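PDB 2JHJ: 3-methyladenine dna-glycosylase from Archaeoglobus fulgidus, which is a DNA glycosylase of the AlkA type, belonging to the helix-hairpin-helix superfamily of base excision DNA repair proteins. Local coordinates for residues A141-R146 with R176-S181. Residues are numbered along the deposited sequence; the frame is centred on the assembly and turned at random.
Sequences AKIVGR and RECGLS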
ATOM      1  N   ALA A 141      -5.338  -7.133  10.727  1.00 13.08           N
ATOM      2  CA  ALA A 141      -5.433  -8.580  10.786  1.00 13.63           C
ATOM      3  C   ALA A 141      -6.653  -9.086  11.590  1.00 13.82           C
ATOM      4  O   ALA A 141      -7.293 -10.054  11.195  1.00 14.37           O
ATOM      5  CB  ALA A 141      -4.133  -9.179  11.346  1.00 12.86           C
ATOM      6  N   LYS A 142      -6.980  -8.438  12.703  1.00 15.23           N
ATOM      7  CA  LYS A 142      -8.148  -8.831  13.506  1.00 16.11           C
ATOM      8  C   LYS A 142      -9.435  -8.636  12.694  1.00 15.84           C
ATOM      9  O   LYS A 142     -10.325  -9.499  12.679  1.00 15.10           O
ATOM     10  CB  LYS A 142      -8.235  -8.007  14.805  1.00 17.70           C
ATOM     11  CG  LYS A 142      -7.127  -8.327  15.840  1.00 22.84           C
ATOM     12  CD  LYS A 142      -7.374  -9.675  16.546  1.00 27.20           C
ATOM     13  CE  LYS A 142      -6.321  -9.980  17.652  1.00 27.38           C
ATOM     14  NZ  LYS A 142      -6.645 -11.253  18.439  1.00 29.69           N
ATOM     15  N   ILE A 143      -9.516  -7.487  12.028  1.00 15.06           N
ATOM     16  CA  ILE A 143     -10.672  -7.082  11.208  1.00 14.05           C
ATOM     17  C   ILE A 143     -10.828  -8.012  10.011  1.00 13.65           C
ATOM     18  O   ILE A 143     -11.952  -8.440   9.661  1.00 13.43           O
ATOM     19  CB  ILE A 143     -10.470  -5.609  10.752  1.00 13.69           C
ATOM     20  CG1 ILE A 143     -10.684  -4.659  11.946  1.00 14.40           C
ATOM     21  CG2 ILE A 143     -11.392  -5.232   9.560  1.00 14.28           C
ATOM     22  CD1 ILE A 143     -10.235  -3.178  11.648  1.00 15.73           C
ATOM     23  N   VAL A 144      -9.688  -8.338   9.394  1.00 12.76           N
ATOM     24  CA  VAL A 144      -9.647  -9.323   8.312  1.00 13.03           C
ATOM     25  C   VAL A 144     -10.138 -10.689   8.797  1.00 13.68           C
ATOM     26  O   VAL A 144     -10.976 -11.339   8.148  1.00 12.33           O
ATOM     27  CB  VAL A 144      -8.228  -9.411   7.685  1.00 12.60           C
ATOM     28  CG1 VAL A 144      -8.002 -10.758   6.945  1.00 13.24           C
ATOM     29  CG2 VAL A 144      -8.001  -8.214   6.760  1.00 10.95           C
ATOM     30  N   GLY A 145      -9.605 -11.103   9.939  1.00 13.55           N
ATOM     31  CA  GLY A 145      -9.971 -12.349  10.565  1.00 14.44           C
ATOM     32  C   GLY A 145     -11.467 -12.443  10.826  1.00 15.43           C
ATOM     33  O   GLY A 145     -12.071 -13.453  10.506  1.00 16.61           O
ATOM     34  N   ARG A 146     -12.062 -11.386  11.375  1.00 16.04           N
ATOM     35  CA  ARG A 146     -13.482 -11.385  11.725  1.00 17.40           C
ATOM     36  C   ARG A 146     -14.393 -11.229  10.520  1.00 17.28           C
ATOM     37  O   ARG A 146     -15.394 -11.937  10.409  1.00 17.32           O
ATOM     38  CB  ARG A 146     -13.816 -10.267  12.727  1.00 17.86           C
ATOM     39  CG  ARG A 146     -13.474 -10.532  14.184  1.00 20.64           C
ATOM     40  CD  ARG A 146     -14.530 -11.359  14.885  1.00 24.11           C
ATOM     41  NE  ARG A 146     -15.901 -10.850  14.729  1.00 27.67           N
ATOM     42  CZ  ARG A 146     -16.448  -9.867  15.451  1.00 29.23           C
ATOM     43  NH1 ARG A 146     -15.748  -9.214  16.379  1.00 28.02           N
ATOM     44  NH2 ARG A 146     -17.718  -9.521  15.244  1.00 27.37           N
ATOM     45  N   ARG A 176     -15.189  -1.949  16.964  1.00 17.61           N
ATOM     46  CA  ARG A 176     -14.708  -1.701  18.316  1.00 19.69           C
ATOM     47  C   ARG A 176     -14.227  -2.997  18.969  1.00 20.78           C
ATOM     48  O   ARG A 176     -13.198  -2.997  19.661  1.00 20.29           O
ATOM     49  CB  ARG A 176     -15.753  -0.973  19.153  1.00 20.21           C
ATOM     50  CG  ARG A 176     -16.031   0.442  18.663  1.00 22.07           C
ATOM     51  CD  ARG A 176     -16.956   1.167  19.601  1.00 25.30           C
ATOM     52  NE  ARG A 176     -16.299   1.296  20.895  1.00 28.93           N
ATOM     53  CZ  ARG A 176     -16.742   2.021  21.918  1.00 32.10           C
ATOM     54  NH1 ARG A 176     -17.878   2.711  21.836  1.00 32.84           N
ATOM     55  NH2 ARG A 176     -16.036   2.050  23.038  1.00 32.09           N
ATOM     56  N   GLU A 177     -14.952  -4.090  18.701  1.00 21.39           N
ATOM     57  CA  GLU A 177     -14.616  -5.437  19.179  1.00 23.05           C
ATOM     58  C   GLU A 177     -13.262  -5.909  18.730  1.00 22.42           C
ATOM     59  O   GLU A 177     -12.633  -6.717  19.412  1.00 23.03           O
ATOM     60  CB  GLU A 177     -15.657  -6.455  18.687  1.00 23.67           C
ATOM     61  CG  GLU A 177     -16.849  -6.585  19.614  1.00 26.20           C
ATOM     62  CD  GLU A 177     -18.133  -7.064  18.920  1.00 28.90           C
ATOM     63  OE1 GLU A 177     -18.082  -7.679  17.826  1.00 29.27           O
ATOM     64  OE2 GLU A 177     -19.214  -6.787  19.488  1.00 33.05           O
ATOM     65  N   CYS A 178     -12.823  -5.427  17.572  1.00 21.49           N
ATOM     66  CA  CYS A 178     -11.514  -5.776  17.050  1.00 20.60           C
ATOM     67  C   CYS A 178     -10.373  -4.977  17.689  1.00 19.81           C
ATOM     68  O   CYS A 178      -9.217  -5.246  17.401  1.00 20.39           O
ATOM     69  CB  CYS A 178     -11.473  -5.639  15.532  1.00 20.21           C
ATOM     70  SG  CYS A 178     -12.556  -6.826  14.648  1.00 19.82           S
ATOM     71  N   GLY A 179     -10.699  -4.006  18.537  1.00 19.51           N
ATOM     72  CA  GLY A 179      -9.669  -3.168  19.189  1.00 18.57           C
ATOM     73  C   GLY A 179      -9.597  -1.743  18.697  1.00 18.56           C
ATOM     74  O   GLY A 179      -8.751  -0.968  19.149  1.00 18.70           O
ATOM     75  N   LEU A 180     -10.504  -1.377  17.794  1.00 16.96           N
ATOM     76  CA  LEU A 180     -10.531  -0.045  17.215  1.00 17.53           C
ATOM     77  C   LEU A 180     -11.285   0.940  18.086  1.00 16.68           C
ATOM     78  O   LEU A 180     -12.336   0.617  18.633  1.00 17.25           O
ATOM     79  CB  LEU A 180     -11.199  -0.111  15.823  1.00 17.07           C
ATOM     80  CG  LEU A 180     -10.718   0.805  14.712  1.00 19.76           C
ATOM     81  CD1 LEU A 180      -9.252   0.537  14.400  1.00 20.79           C
ATOM     82  CD2 LEU A 180     -11.562   0.526  13.463  1.00 17.75           C
ATOM     83  N   SER A 181     -10.760   2.156  18.195  1.00 17.03           N
ATOM     84  CA  SER A 181     -11.424   3.200  18.968  1.00 17.11           C
ATOM     85  C   SER A 181     -12.807   3.476  18.386  1.00 18.12           C
ATOM     86  O   SER A 181     -13.033   3.288  17.171  1.00 17.29           O
ATOM     87  CB  SER A 181     -10.598   4.487  18.947  1.00 17.20           C
ATOM     88  OG  SER A 181     -10.644   5.107  17.670  1.00 15.53           O
TER
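R146 and E177 form a salt bridge in which both terminal nitrogens of the arginine donate end-on to one carboxylate oxygen: NH1 lies 3.1 Å and NH2 3.2 Å from OE1. The NH1 hydrogen bond meets the anti lone pair of OE1, whereas NH2 arrives nearly along the C-O bond. OE1 stands 12° out of the guanidinium plane, and the N-H...O angles of 147° and 144° mark both bonds as bent, the cost of converging on a single acceptor. With CG anti to the carbonyl carbon, the first torsion of R146 sets CG against C178 SG (3.8 Å); bends at chi2 and chi3 then turn the guanidinium to E177 at the exposed margin of the contact.

C178 is the buried centre. Its CB packs on I143 CG1 at 3.8 Å, and its SG, directed beside its own backbone N, settles between I143 and R146. K142 CB touches C178 O and CB, while its NZ end leads away. Deeper in, I143 CD1 approaches L180 CD2 (4.3 Å), and both side chains also touch I127 of helix 118-128 and L175.

R146 N is bonded to K142 O and G179 N to R176 O, each at 2.9 Å. S181 OG accepts from K184 N as the N-cap of helix 182-192. G179, with its positive phi, closes helix 164-177 in a Schellman motif, in the short turn joining it to helix 182-192, packed against helix 133-147 within the HhH-GPD fold.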